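Local coordinates for catalase (Bacillus pumilus, PDB 4QOL), which breaks down hydrogen peroxide to water and oxygen at a haem group and also shows peroxidase-like reactivity toward phenolic substrates, at residues E85-D90 / Y119-N124; F95-H100 / L108-G113; E185-N190 / R225-E230; A258-V263 / V295-L300. All blocks are in the same frame, centred on the assembly; numbering follows the deposited sequence.

Contact 1: E85-D90 / Y119-N124; sequences EGKQTD and YTEEGN. With NA (sodium ion), chain I.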
loop_
_atom_site.group_PDB
_atom_site.type_symbol
_atom_site.label_atom_id
_atom_site.label_comp_id
_atom_site.label_asym_id
_atom_site.label_seq_id
_atom_site.Cartn_x
_atom_site.Cartn_y
_atom_site.Cartn_z
ATOM N N GLU A 85 1.140 44.331 12.049
ATOM C CA GLU A 85 -0.184 44.732 11.636
ATOM C C GLU A 85 -0.279 44.703 10.137
ATOM O O GLU A 85 0.590 45.177 9.426
ATOM C CB GLU A 85 -0.526 46.164 12.091
ATOM C CG GLU A 85 -0.783 46.270 13.581
ATOM C CD GLU A 85 0.474 46.268 14.489
ATOM O OE1 GLU A 85 1.647 46.390 13.980
ATOM O OE2 GLU A 85 0.261 46.047 15.741
ATOM N N GLY A 86 -1.378 44.135 9.638
ATOM C CA GLY A 86 -1.611 44.118 8.196
ATOM C C GLY A 86 -1.032 42.913 7.482
ATOM O O GLY A 86 -1.381 42.677 6.318
ATOM N N LYS A 87 -0.180 42.148 8.135
ATOM C CA LYS A 87 0.446 41.029 7.476
ATOM C C LYS A 87 -0.587 39.943 7.109
ATOM O O LYS A 87 -1.355 39.528 7.961
ATOM C CB LYS A 87 1.528 40.414 8.366
ATOM C CG LYS A 87 2.327 39.354 7.618
ATOM C CD LYS A 87 3.520 38.931 8.459
ATOM C CE LYS A 87 4.725 38.608 7.622
ATOM N NZ LYS A 87 5.922 38.691 8.522
ATOM N N GLN A 88 -0.581 39.531 5.851
ATOM C CA GLN A 88 -1.516 38.553 5.325
ATOM C C GLN A 88 -0.784 37.232 5.040
ATOM O O GLN A 88 0.268 37.208 4.423
ATOM C CB GLN A 88 -2.182 39.068 4.055
ATOM C CG GLN A 88 -2.988 40.315 4.294
ATOM C CD GLN A 88 -3.596 40.911 3.029
ATOM O OE1 GLN A 88 -3.535 40.320 1.960
ATOM N NE2 GLN A 88 -4.248 42.060 3.160
ATOM N N THR A 89 -1.425 36.146 5.442
ATOM C CA THR A 89 -0.932 34.794 5.199
ATOM C C THR A 89 -2.077 34.008 4.573
ATOM O O THR A 89 -3.209 34.020 5.086
ATOM C CB THR A 89 -0.547 34.156 6.507
ATOM O OG1 THR A 89 0.479 34.959 7.097
ATOM C CG2 THR A 89 -0.031 32.717 6.340
ATOM N N ASP A 90 -1.767 33.272 3.496
ATOM C CA ASP A 90 -2.724 32.380 2.914
ATOM C C ASP A 90 -3.073 31.211 3.879
ATOM O O ASP A 90 -2.186 30.712 4.569
ATOM C CB ASP A 90 -2.195 31.809 1.560
ATOM C CG ASP A 90 -2.238 32.810 0.440
ATOM O OD1 ASP A 90 -2.827 33.906 0.600
ATOM O OD2 ASP A 90 -1.698 32.496 -0.639
ATOM N N TYR A 119 0.111 29.095 5.548
ATOM C CA TYR A 119 1.269 28.941 4.677
ATOM C C TYR A 119 2.311 30.042 4.934
ATOM O O TYR A 119 2.437 31.003 4.175
ATOM C CB TYR A 119 0.838 28.888 3.237
ATOM C CG TYR A 119 -0.070 27.741 2.850
ATOM C CD1 TYR A 119 0.456 26.479 2.492
ATOM C CD2 TYR A 119 -1.417 27.941 2.740
ATOM C CE1 TYR A 119 -0.389 25.435 2.106
ATOM C CE2 TYR A 119 -2.244 26.915 2.337
ATOM C CZ TYR A 119 -1.720 25.683 2.014
ATOM O OH TYR A 119 -2.592 24.670 1.559
ATOM N N THR A 120 3.044 29.917 6.039
ATOM C CA THR A 120 3.869 31.045 6.506
ATOM C C THR A 120 5.225 31.078 5.800
ATOM O O THR A 120 5.667 30.078 5.220
ATOM C CB THR A 120 4.092 31.108 8.062
ATOM O OG1 THR A 120 5.286 30.442 8.468
ATOM C CG2 THR A 120 2.863 30.500 8.813
ATOM N N GLU A 121 5.920 32.204 5.968
ATOM C CA GLU A 121 7.255 32.351 5.394
ATOM C C GLU A 121 8.327 31.518 6.121
ATOM O O GLU A 121 9.390 31.304 5.563
ATOM C CB GLU A 121 7.593 33.829 5.285
ATOM C CG GLU A 121 7.988 34.492 6.569
ATOM C CD GLU A 121 7.771 35.986 6.527
ATOM O OE1 GLU A 121 6.654 36.414 6.769
ATOM O OE2 GLU A 121 8.778 36.709 6.319
ATOM N N GLU A 122 8.066 31.043 7.345
ATOM C CA GLU A 122 8.953 30.160 8.084
ATOM C C GLU A 122 8.445 28.708 8.168
ATOM O O GLU A 122 8.858 27.955 9.053
ATOM C CB GLU A 122 9.255 30.729 9.489
ATOM C CG GLU A 122 10.108 31.980 9.414
ATOM C CD GLU A 122 10.532 32.589 10.744
ATOM O OE1 GLU A 122 10.030 32.251 11.815
ATOM O OE2 GLU A 122 11.442 33.449 10.682
ATOM N N GLY A 123 7.528 28.357 7.260
ATOM C CA GLY A 123 6.972 27.006 7.204
ATOM C C GLY A 123 5.470 26.989 7.435
ATOM O O GLY A 123 4.828 28.002 7.796
ATOM N N ASN A 124 4.866 25.836 7.160
ATOM C CA ASN A 124 3.482 25.671 7.399
ATOM C C ASN A 124 3.221 25.534 8.888
ATOM O O ASN A 124 3.824 24.712 9.564
ATOM C CB ASN A 124 2.915 24.471 6.573
ATOM C CG ASN A 124 2.728 24.813 5.118
ATOM O OD1 ASN A 124 2.969 25.906 4.679
ATOM N ND2 ASN A 124 2.245 23.824 4.333
HETATM NA NA NA I . 1.958 46.087 17.154
HETATM O O HOH W 1 3.195 46.836 15.946
HETATM O O HOH W 2 0.992 33.050 2.734
HETATM O O HOH W 3 0.889 47.828 17.395
HETATM O O HOH W 4 0.432 45.228 18.553
HETATM O O HOH W 5 3.345 46.350 18.559
#
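Y119 pairs with D90 where strands 88-96 and 113-120 run side by side in the antiparallel beta-barrel of the catalase fold. Y119 N gives a nearly straight hydrogen bond to D90 O (3.0 Å, 178°), whereas a water joins D90 N to Y119 O. With CG of Y119 set beside its own backbone N (chi1 -62°), the side chain runs past the same D90 carbonyl. CB lies 3.8 Å and CG 4.0 Å from D90 O, and CD2 comes to 3.4 Å from that oxygen, which meets the ring at its edge. Farther out, the ring stacks on Y361 and OH bonds to V357 O; Y361 OH holds D90 OD2. T89 packs its methyl CG2 against Y119 O at 3.7 Å. From T120 to G123 the chain reverses through a type I beta turn; T120 OG1 accepts from E122 N, an ST turn, and donates to G123 O. K87 NZ and E121 OE1 form a salt bridge whose hydrogen bond is weak, the side chains crossing at about a right angle; K87 NZ also bonds to A80 O and S83 OG. E85 OE2 binds a sodium ion at 2.2 Å, with S72 OG and four waters.

Contact 2: F95-H100 / L108-G113; sequences FSTVIH and LRDPRG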
loop_
_atom_site.group_PDB
_atom_site.type_symbol
_atom_site.label_atom_id
_atom_site.label_comp_id
_atom_site.label_asym_id
_atom_site.label_seq_id
_atom_site.Cartn_x
_atom_site.Cartn_y
_atom_site.Cartn_z
ATOM N N PHE A 95 -13.238 21.752 7.566
ATOM C CA PHE A 95 -14.264 21.564 8.620
ATOM C C PHE A 95 -14.732 20.181 8.516
ATOM O O PHE A 95 -14.743 19.610 7.381
ATOM C CB PHE A 95 -15.425 22.545 8.440
ATOM C CG PHE A 95 -15.011 24.015 8.521
ATOM C CD1 PHE A 95 -14.636 24.621 9.701
ATOM C CD2 PHE A 95 -15.022 24.786 7.357
ATOM C CE1 PHE A 95 -14.325 25.978 9.734
ATOM C CE2 PHE A 95 -14.699 26.137 7.384
ATOM C CZ PHE A 95 -14.339 26.724 8.551
ATOM N N SER A 96 -15.229 19.603 9.600
ATOM C CA SER A 96 -15.612 18.220 9.574
ATOM C C SER A 96 -16.552 17.890 10.738
ATOM O O SER A 96 -16.612 18.618 11.741
ATOM C CB SER A 96 -14.351 17.335 9.658
ATOM O OG SER A 96 -13.549 17.714 10.750
ATOM N N THR A 97 -17.262 16.757 10.630
ATOM C CA THR A 97 -17.744 16.039 11.805
ATOM C C THR A 97 -16.686 15.125 12.323
ATOM O O THR A 97 -15.511 15.260 11.930
ATOM C CB THR A 97 -19.069 15.258 11.462
ATOM O OG1 THR A 97 -18.818 14.271 10.489
ATOM C CG2 THR A 97 -20.193 16.245 10.926
ATOM N N VAL A 98 -16.997 14.197 13.213
ATOM C CA VAL A 98 -15.989 13.366 13.851
ATOM C C VAL A 98 -16.110 11.867 13.629
ATOM O O VAL A 98 -15.160 11.236 13.162
ATOM C CB VAL A 98 -15.869 13.625 15.378
ATOM C CG1 VAL A 98 -14.780 12.696 15.975
ATOM C CG2 VAL A 98 -15.588 15.081 15.620
ATOM N N ILE A 99 -17.247 11.279 13.975
ATOM C CA ILE A 99 -17.322 9.853 14.216
ATOM C C ILE A 99 -17.689 9.062 12.952
ATOM O O ILE A 99 -17.100 8.041 12.687
ATOM C CB ILE A 99 -18.265 9.543 15.368
ATOM C CG1 ILE A 99 -17.594 9.985 16.682
ATOM C CG2 ILE A 99 -18.676 8.062 15.425
ATOM C CD1 ILE A 99 -16.289 9.267 17.087
ATOM N N HIS A 100 -18.659 9.519 12.208
ATOM C CA HIS A 100 -19.223 8.623 11.179
ATOM C C HIS A 100 -18.416 8.774 9.875
ATOM O O HIS A 100 -17.603 9.677 9.744
ATOM C CB HIS A 100 -20.716 8.820 10.974
ATOM C CG HIS A 100 -21.543 8.319 12.116
ATOM N ND1 HIS A 100 -22.044 7.040 12.190
ATOM C CD2 HIS A 100 -21.834 8.913 13.296
ATOM C CE1 HIS A 100 -22.725 6.909 13.316
ATOM N NE2 HIS A 100 -22.601 8.015 14.014
ATOM N N LEU A 108 -25.710 15.157 12.460
ATOM C CA LEU A 108 -25.484 14.390 13.654
ATOM C C LEU A 108 -24.834 15.192 14.770
ATOM O O LEU A 108 -24.149 16.156 14.505
ATOM C CB LEU A 108 -24.607 13.195 13.330
ATOM C CG LEU A 108 -24.998 12.325 12.130
ATOM C CD1 LEU A 108 -24.084 11.115 11.939
ATOM C CD2 LEU A 108 -26.451 11.823 12.282
ATOM N N ARG A 109 -25.025 14.729 16.009
ATOM C CA ARG A 109 -24.385 15.342 17.153
ATOM C C ARG A 109 -22.919 14.960 17.133
ATOM O O ARG A 109 -22.605 13.771 16.949
ATOM C CB ARG A 109 -25.071 14.874 18.443
ATOM C CG ARG A 109 -24.481 15.522 19.692
ATOM C CD ARG A 109 -25.273 15.241 20.969
ATOM N NE ARG A 109 -26.701 15.546 20.815
ATOM C CZ ARG A 109 -27.217 16.759 20.799
ATOM N NH1 ARG A 109 -26.487 17.852 21.104
ATOM N NH2 ARG A 109 -28.466 16.886 20.508
ATOM N N ASP A 110 -22.035 15.917 17.316
ATOM C CA ASP A 110 -20.566 15.637 17.270
ATOM C C ASP A 110 -19.886 16.965 17.524
ATOM O O ASP A 110 -20.386 17.989 17.073
ATOM C CB ASP A 110 -20.139 15.143 15.857
ATOM C CG ASP A 110 -19.508 13.730 15.824
ATOM O OD1 ASP A 110 -19.301 13.058 16.867
ATOM O OD2 ASP A 110 -19.373 13.176 14.651
ATOM N N PRO A 111 -18.678 16.944 18.107
ATOM C CA PRO A 111 -17.777 18.109 17.827
ATOM C C PRO A 111 -17.622 18.299 16.322
ATOM O O PRO A 111 -17.880 17.367 15.538
ATOM C CB PRO A 111 -16.480 17.700 18.458
ATOM C CG PRO A 111 -16.807 16.551 19.339
ATOM C CD PRO A 111 -17.907 15.834 18.665
ATOM N N ARG A 112 -17.321 19.510 15.922
ATOM C CA ARG A 112 -16.876 19.760 14.591
ATOM C C ARG A 112 -15.406 20.107 14.541
ATOM O O ARG A 112 -14.930 20.938 15.323
ATOM C CB ARG A 112 -17.660 20.932 14.004
ATOM C CG ARG A 112 -18.916 20.548 13.186
ATOM C CD ARG A 112 -19.887 19.646 13.907
ATOM N NE ARG A 112 -21.086 19.302 13.079
ATOM C CZ ARG A 112 -22.009 18.466 13.508
ATOM N NH1 ARG A 112 -21.904 17.923 14.695
ATOM N NH2 ARG A 112 -23.031 18.139 12.743
ATOM N N GLY A 113 -14.717 19.537 13.554
ATOM C CA GLY A 113 -13.329 19.943 13.305
ATOM C C GLY A 113 -13.232 21.281 12.645
ATOM O O GLY A 113 -14.081 21.659 11.841
HETATM O O HOH W 6 -20.486 11.755 12.677
#
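S96 and G113 form an antiparallel hydrogen-bonded pair, the last rung between strand 88-96 and the chain entering strand 113-120. G113 N reaches S96 O at 2.8 Å, and S96 N makes a longer bond of 3.3 Å back to G113 O. Packing here is tight. S96 OG, hydrogen-bonded to H57 ND1, sits 3.4 Å from G113 CA, and G113 itself lies against the haem. Next along, V98 CG2 presses to 3.2 Å from P111 O, a buried carbonyl with no polar partner in the model. D110 holds the following turn: its OD2 accepts from V98 N (3.0 Å) and I99 N (2.9 Å), both arriving from one face of the carboxylate, the V98 amide the more steeply. R112 bends at chi2 (53°), which turns its guanidinium back along its own segment, placing NH1 and NH2 together on L108 O and NH1 also on D110 O, all in the guanidinium plane, while T97 CG2 lies over one face, toward its rim. Toward H100 direct polar bonds give way to a single water bridging H100 N and D110 OD2, and to one apolar touch, CD1 of the partly exposed L108 on the imidazole of H100, closed over by F240 of a neighbouring subunit, which meets that imidazole edge-to-face. Around this turn, helix 175-181 packs on P111 through M177 and L181, Q236 of helix 229-236 touches L108, and the ring of F95 lies among the barrel aromatics F114 of strand 113-120 and W259 of strand 258-267.

Contact 3: E185-N190 / R225-E230; sequences EGIPAN and RNLSME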
loop_
_atom_site.group_PDB
_atom_site.type_symbol
_atom_site.label_atom_id
_atom_site.label_comp_id
_atom_site.label_asym_id
_atom_site.label_seq_id
_atom_site.Cartn_x
_atom_site.Cartn_y
_atom_site.Cartn_z
ATOM N N GLU A 185 -25.264 23.095 21.043
ATOM C CA GLU A 185 -24.034 23.357 20.264
ATOM C C GLU A 185 -23.378 22.032 19.793
ATOM O O GLU A 185 -22.493 22.068 18.932
ATOM C CB GLU A 185 -23.009 24.212 21.052
ATOM C CG GLU A 185 -21.997 24.860 20.132
ATOM C CD GLU A 185 -21.081 25.856 20.851
ATOM O OE1 GLU A 185 -21.411 26.328 21.953
ATOM O OE2 GLU A 185 -20.064 26.218 20.267
ATOM N N GLY A 186 -23.871 20.878 20.275
ATOM C CA GLY A 186 -23.513 19.614 19.691
ATOM C C GLY A 186 -23.953 19.385 18.247
ATOM O O GLY A 186 -23.400 18.515 17.580
ATOM N N ILE A 187 -24.853 20.239 17.741
ATOM C CA ILE A 187 -25.229 20.264 16.354
ATOM C C ILE A 187 -25.211 21.696 15.828
ATOM O O ILE A 187 -26.251 22.363 15.761
ATOM C CB ILE A 187 -26.613 19.645 16.079
ATOM C CG1 ILE A 187 -26.813 18.355 16.875
ATOM C CG2 ILE A 187 -26.752 19.406 14.566
ATOM C CD1 ILE A 187 -28.152 17.696 16.690
ATOM N N PRO A 188 -24.036 22.212 15.443
ATOM C CA PRO A 188 -23.985 23.470 14.741
ATOM C C PRO A 188 -24.892 23.539 13.509
ATOM O O PRO A 188 -25.072 22.547 12.847
ATOM C CB PRO A 188 -22.482 23.624 14.354
ATOM C CG PRO A 188 -21.780 22.779 15.391
ATOM C CD PRO A 188 -22.717 21.580 15.566
ATOM N N ALA A 189 -25.419 24.749 13.195
ATOM C CA ALA A 189 -26.326 24.853 12.071
ATOM C C ALA A 189 -25.621 24.557 10.754
ATOM O O ALA A 189 -26.266 24.077 9.759
ATOM C CB ALA A 189 -26.980 26.218 12.032
ATOM N N ASN A 190 -24.353 24.943 10.705
ATOM C CA ASN A 190 -23.499 24.716 9.559
ATOM C C ASN A 190 -22.029 25.086 9.994
ATOM O O ASN A 190 -21.791 25.344 11.148
ATOM C CB ASN A 190 -23.988 25.564 8.364
ATOM C CG ASN A 190 -24.065 27.036 8.695
ATOM O OD1 ASN A 190 -23.056 27.652 9.051
ATOM N ND2 ASN A 190 -25.277 27.648 8.568
ATOM N N ARG A 225 -24.709 29.667 15.647
ATOM C CA ARG A 225 -26.088 29.143 15.604
ATOM C C ARG A 225 -26.151 27.664 15.581
ATOM O O ARG A 225 -25.306 27.025 14.938
ATOM C CB ARG A 225 -26.830 29.646 14.362
ATOM C CG ARG A 225 -28.302 29.361 14.384
ATOM C CD ARG A 225 -29.046 30.141 13.303
ATOM N NE ARG A 225 -28.593 29.860 11.942
ATOM C CZ ARG A 225 -29.073 28.905 11.133
ATOM N NH1 ARG A 225 -30.016 28.051 11.520
ATOM N NH2 ARG A 225 -28.550 28.752 9.932
ATOM N N ASN A 226 -27.082 27.095 16.332
ATOM C CA ASN A 226 -27.140 25.697 16.626
ATOM C C ASN A 226 -28.511 25.128 16.179
ATOM O O ASN A 226 -29.465 25.874 15.913
ATOM C CB ASN A 226 -26.946 25.412 18.102
ATOM C CG ASN A 226 -25.663 25.979 18.653
ATOM O OD1 ASN A 226 -25.651 26.649 19.716
ATOM N ND2 ASN A 226 -24.614 25.827 17.901
ATOM N N LEU A 227 -28.596 23.802 16.150
ATOM C CA LEU A 227 -29.838 23.092 15.841
ATOM C C LEU A 227 -30.313 22.253 17.009
ATOM O O LEU A 227 -29.533 21.500 17.620
ATOM C CB LEU A 227 -29.698 22.149 14.623
ATOM C CG LEU A 227 -29.092 22.764 13.361
ATOM C CD1 LEU A 227 -28.866 21.731 12.275
ATOM C CD2 LEU A 227 -29.960 23.890 12.838
ATOM N N SER A 228 -31.633 22.352 17.293
ATOM C CA SER A 228 -32.270 21.378 18.191
ATOM C C SER A 228 -32.301 20.004 17.531
ATOM O O SER A 228 -32.102 19.887 16.330
ATOM C CB SER A 228 -33.704 21.818 18.530
ATOM O OG SER A 228 -34.511 21.724 17.344
ATOM N N MET A 229 -32.584 18.961 18.304
ATOM C CA MET A 229 -32.741 17.653 17.710
ATOM C C MET A 229 -33.758 17.681 16.595
ATOM O O MET A 229 -33.564 17.040 15.562
ATOM C CB MET A 229 -33.066 16.588 18.750
ATOM C CG MET A 229 -31.946 16.351 19.759
ATOM S SD MET A 229 -32.286 15.037 20.960
ATOM C CE MET A 229 -32.744 13.651 19.967
ATOM N N GLU A 230 -34.906 18.323 16.844
ATOM C CA GLU A 230 -35.987 18.339 15.841
ATOM C C GLU A 230 -35.636 19.198 14.608
ATOM O O GLU A 230 -35.903 18.789 13.501
ATOM C CB GLU A 230 -37.342 18.738 16.453
ATOM C CG GLU A 230 -37.314 19.481 17.759
ATOM C CD GLU A 230 -36.779 18.697 18.972
ATOM O OE1 GLU A 230 -35.920 19.295 19.640
ATOM O OE2 GLU A 230 -37.202 17.538 19.278
HETATM O O HOH W 7 -23.880 27.771 21.965
#
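R225 starts with CG anti to its amide nitrogen (chi1 -169°) and then bends at chi3 (59°), a course that carries its guanidinium across to A189. The methyl CB of A189 sits over the centre of the flat group, 3.5 Å from R225 CZ. The same two segments are joined by a single beta bridge, P188 with N226, which in the catalase fold ties the loop after helix 175-181 to the start of helix 229-236. Two backbone hydrogen bonds make it: L227 N to I187 O at 2.8 Å, and A189 N to R225 O at 2.9 Å. L227 points into the other segment and spreads its two methyls, CD1 toward I187 CG2 and CD2 toward A189 CB, each at 3.9 Å. S228 takes the N-cap position of the helix. E193 forms a salt bridge with R225 NE through OE2 and accepts from N190 ND2 through OE1. At the other end the amide of N226 lies against E185, ND2 3.5 Å from E185 CA, turned only 18° from the E185 carboxylate. R195 pairs with OE2 of that carboxylate, while a water donates to both E185 OE1 (2.9 Å) and N226 OD1 (3.1 Å).

Contact 4: A258-V263 / V295-L300; sequences AWDLYV and VGRMTL
An antiparallel strand pair carrying a classic beta bulge joins A258-V263 to V295-L300. At the bulge V295 and G296 both face L261: L261 O takes V295 N at 2.8 Å and G296 N only weakly at 3.5 Å, while L261 N donates to G296 O. Past the bulge the pairing is regular, D260 with R297 as a non-hydrogen-bonded pair and W259 with M298 as a hydrogen-bonded one, closed by M298 N to W259 O (2.8 Å) and W259 N to M298 O. These are neighbouring strands of the catalase beta-barrel, between strands 211-220 and 60-69. One face of the pair, carrying W259, L261 and M298, is buried. There the indole brings CZ3 to 3.7 Å from L300 CD1 and CE3 to 4.1 Å from M298 CE, with NE1 held by M194 O. The other face carries A258, D260, R297 and T299. R297 runs out extended from CG to NE (chi1 -178°) and lays one guanidinium face on A258, CB to NE 3.6 Å. Its NH1 meets D260 OD1 at 2.9 Å in a salt bridge, on the syn side but 35° out of the carboxylate plane, the flat groups turned 51° apart.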
loop_
_atom_site.group_PDB
_atom_site.type_symbol
_atom_site.label_atom_id
_atom_site.label_comp_id
_atom_site.label_asym_id
_atom_site.label_seq_id
_atom_site.Cartn_x
_atom_site.Cartn_y
_atom_site.Cartn_z
ATOM N N ALA A 258 -16.162 34.504 7.812
ATOM C CA ALA A 258 -14.950 34.927 8.457
ATOM C C ALA A 258 -15.002 34.590 9.922
ATOM O O ALA A 258 -16.077 34.449 10.505
ATOM C CB ALA A 258 -14.717 36.426 8.240
ATOM N N TRP A 259 -13.829 34.595 10.536
ATOM C CA TRP A 259 -13.667 34.405 11.971
ATOM C C TRP A 259 -12.599 35.327 12.434
ATOM O O TRP A 259 -11.496 35.438 11.834
ATOM C CB TRP A 259 -13.232 32.985 12.322
ATOM C CG TRP A 259 -14.284 31.947 12.100
ATOM C CD1 TRP A 259 -15.036 31.333 13.044
ATOM C CD2 TRP A 259 -14.684 31.389 10.833
ATOM N NE1 TRP A 259 -15.914 30.443 12.448
ATOM C CE2 TRP A 259 -15.711 30.468 11.091
ATOM C CE3 TRP A 259 -14.247 31.568 9.519
ATOM C CZ2 TRP A 259 -16.287 29.698 10.105
ATOM C CZ3 TRP A 259 -14.844 30.828 8.510
ATOM C CH2 TRP A 259 -15.890 29.915 8.820
ATOM N N ASP A 260 -12.871 35.951 13.576
ATOM C CA ASP A 260 -11.838 36.667 14.275
ATOM C C ASP A 260 -11.103 35.753 15.186
ATOM O O ASP A 260 -11.696 34.962 15.925
ATOM C CB ASP A 260 -12.440 37.867 15.059
ATOM C CG ASP A 260 -12.955 38.968 14.140
ATOM O OD1 ASP A 260 -12.379 39.204 13.052
ATOM O OD2 ASP A 260 -13.944 39.629 14.509
ATOM N N LEU A 261 -9.783 35.881 15.159
ATOM C CA LEU A 261 -8.896 35.130 16.071
ATOM C C LEU A 261 -8.596 35.943 17.342
ATOM O O LEU A 261 -8.137 37.043 17.244
ATOM C CB LEU A 261 -7.541 34.848 15.377
ATOM C CG LEU A 261 -6.631 33.917 16.158
ATOM C CD1 LEU A 261 -7.251 32.535 16.391
ATOM C CD2 LEU A 261 -5.314 33.786 15.407
ATOM N N TYR A 262 -8.890 35.355 18.498
ATOM C CA TYR A 262 -8.561 35.885 19.796
ATOM C C TYR A 262 -7.662 34.896 20.511
ATOM O O TYR A 262 -7.775 33.691 20.327
ATOM C CB TYR A 262 -9.790 36.077 20.645
ATOM C CG TYR A 262 -10.687 37.197 20.194
ATOM C CD1 TYR A 262 -11.589 36.975 19.185
ATOM C CD2 TYR A 262 -10.562 38.486 20.722
ATOM C CE1 TYR A 262 -12.394 38.003 18.699
ATOM C CE2 TYR A 262 -11.374 39.514 20.247
ATOM C CZ TYR A 262 -12.318 39.233 19.252
ATOM O OH TYR A 262 -13.117 40.275 18.794
ATOM N N VAL A 263 -6.767 35.411 21.343
ATOM C CA VAL A 263 -6.016 34.569 22.258
ATOM C C VAL A 263 -6.224 34.961 23.701
ATOM O O VAL A 263 -6.554 36.097 24.016
ATOM C CB VAL A 263 -4.503 34.546 21.954
ATOM C CG1 VAL A 263 -4.288 33.907 20.586
ATOM C CG2 VAL A 263 -3.887 35.929 22.011
ATOM N N VAL A 295 -6.362 39.141 17.713
ATOM C CA VAL A 295 -5.168 38.982 16.889
ATOM C C VAL A 295 -5.385 39.418 15.462
ATOM O O VAL A 295 -4.582 40.185 14.892
ATOM C CB VAL A 295 -4.607 37.569 16.954
ATOM C CG1 VAL A 295 -3.359 37.457 16.074
ATOM C CG2 VAL A 295 -4.378 37.178 18.395
ATOM N N GLY A 296 -6.449 38.933 14.855
ATOM C CA GLY A 296 -6.690 39.189 13.472
ATOM C C GLY A 296 -7.880 38.451 12.955
ATOM O O GLY A 296 -8.743 38.015 13.743
ATOM N N ARG A 297 -7.991 38.443 11.642
ATOM C CA ARG A 297 -9.192 37.914 11.028
ATOM C C ARG A 297 -8.880 37.030 9.831
ATOM O O ARG A 297 -8.003 37.333 9.023
ATOM C CB ARG A 297 -10.126 39.048 10.526
ATOM C CG ARG A 297 -11.444 38.576 9.898
ATOM C CD ARG A 297 -12.184 39.844 9.488
ATOM N NE ARG A 297 -13.583 39.754 9.112
ATOM C CZ ARG A 297 -14.643 39.882 9.911
ATOM N NH1 ARG A 297 -14.540 39.959 11.230
ATOM N NH2 ARG A 297 -15.849 39.820 9.364
ATOM N N MET A 298 -9.572 35.895 9.798
ATOM C CA MET A 298 -9.465 34.931 8.693
ATOM C C MET A 298 -10.761 34.938 7.850
ATOM O O MET A 298 -11.876 34.814 8.372
ATOM C CB MET A 298 -9.244 33.508 9.232
ATOM C CG MET A 298 -9.259 32.443 8.128
ATOM S SD MET A 298 -8.807 30.820 8.806
ATOM C CE MET A 298 -10.294 30.356 9.689
ATOM N N THR A 299 -10.599 35.100 6.553
ATOM C CA THR A 299 -11.702 35.128 5.612
ATOM C C THR A 299 -11.492 33.992 4.641
ATOM O O THR A 299 -10.419 33.876 4.027
ATOM C CB THR A 299 -11.750 36.459 4.843
ATOM O OG1 THR A 299 -11.815 37.507 5.813
ATOM C CG2 THR A 299 -12.912 36.538 3.937
ATOM N N LEU A 300 -12.520 33.186 4.466
ATOM C CA LEU A 300 -12.476 32.119 3.466
ATOM C C LEU A 300 -13.188 32.531 2.185
ATOM O O LEU A 300 -14.406 32.818 2.215
ATOM C CB LEU A 300 -13.109 30.850 4.035
ATOM C CG LEU A 300 -12.446 30.351 5.329
ATOM C CD1 LEU A 300 -13.100 29.049 5.744
ATOM C CD2 LEU A 300 -10.938 30.207 5.166
#

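How the contacts relate
Contacts 1, 2 and 4 reach the same antiparallel barrel sheet, contact 2 only at its end, whereas contact 3 joins a loop to the segment that starts helix 229-236. Along the chain, both segments of contact 2 fall between those of contact 1; contact 3 and then contact 4 follow. Contacts 1 and 2 use opposite ends of strand 88-96, centres about 28 Å apart; the centres of contacts 1 and 4 are about 14 Å apart. Contact 2 touches two others: D110 N lies 2.9 Å from G186 O of contact 3, and F95 CZ 3.6 Å from W259 CH2 of contact 4. The haem-side end of the barrel is thus tied through 108-113 to the loop preceding strand 196-197.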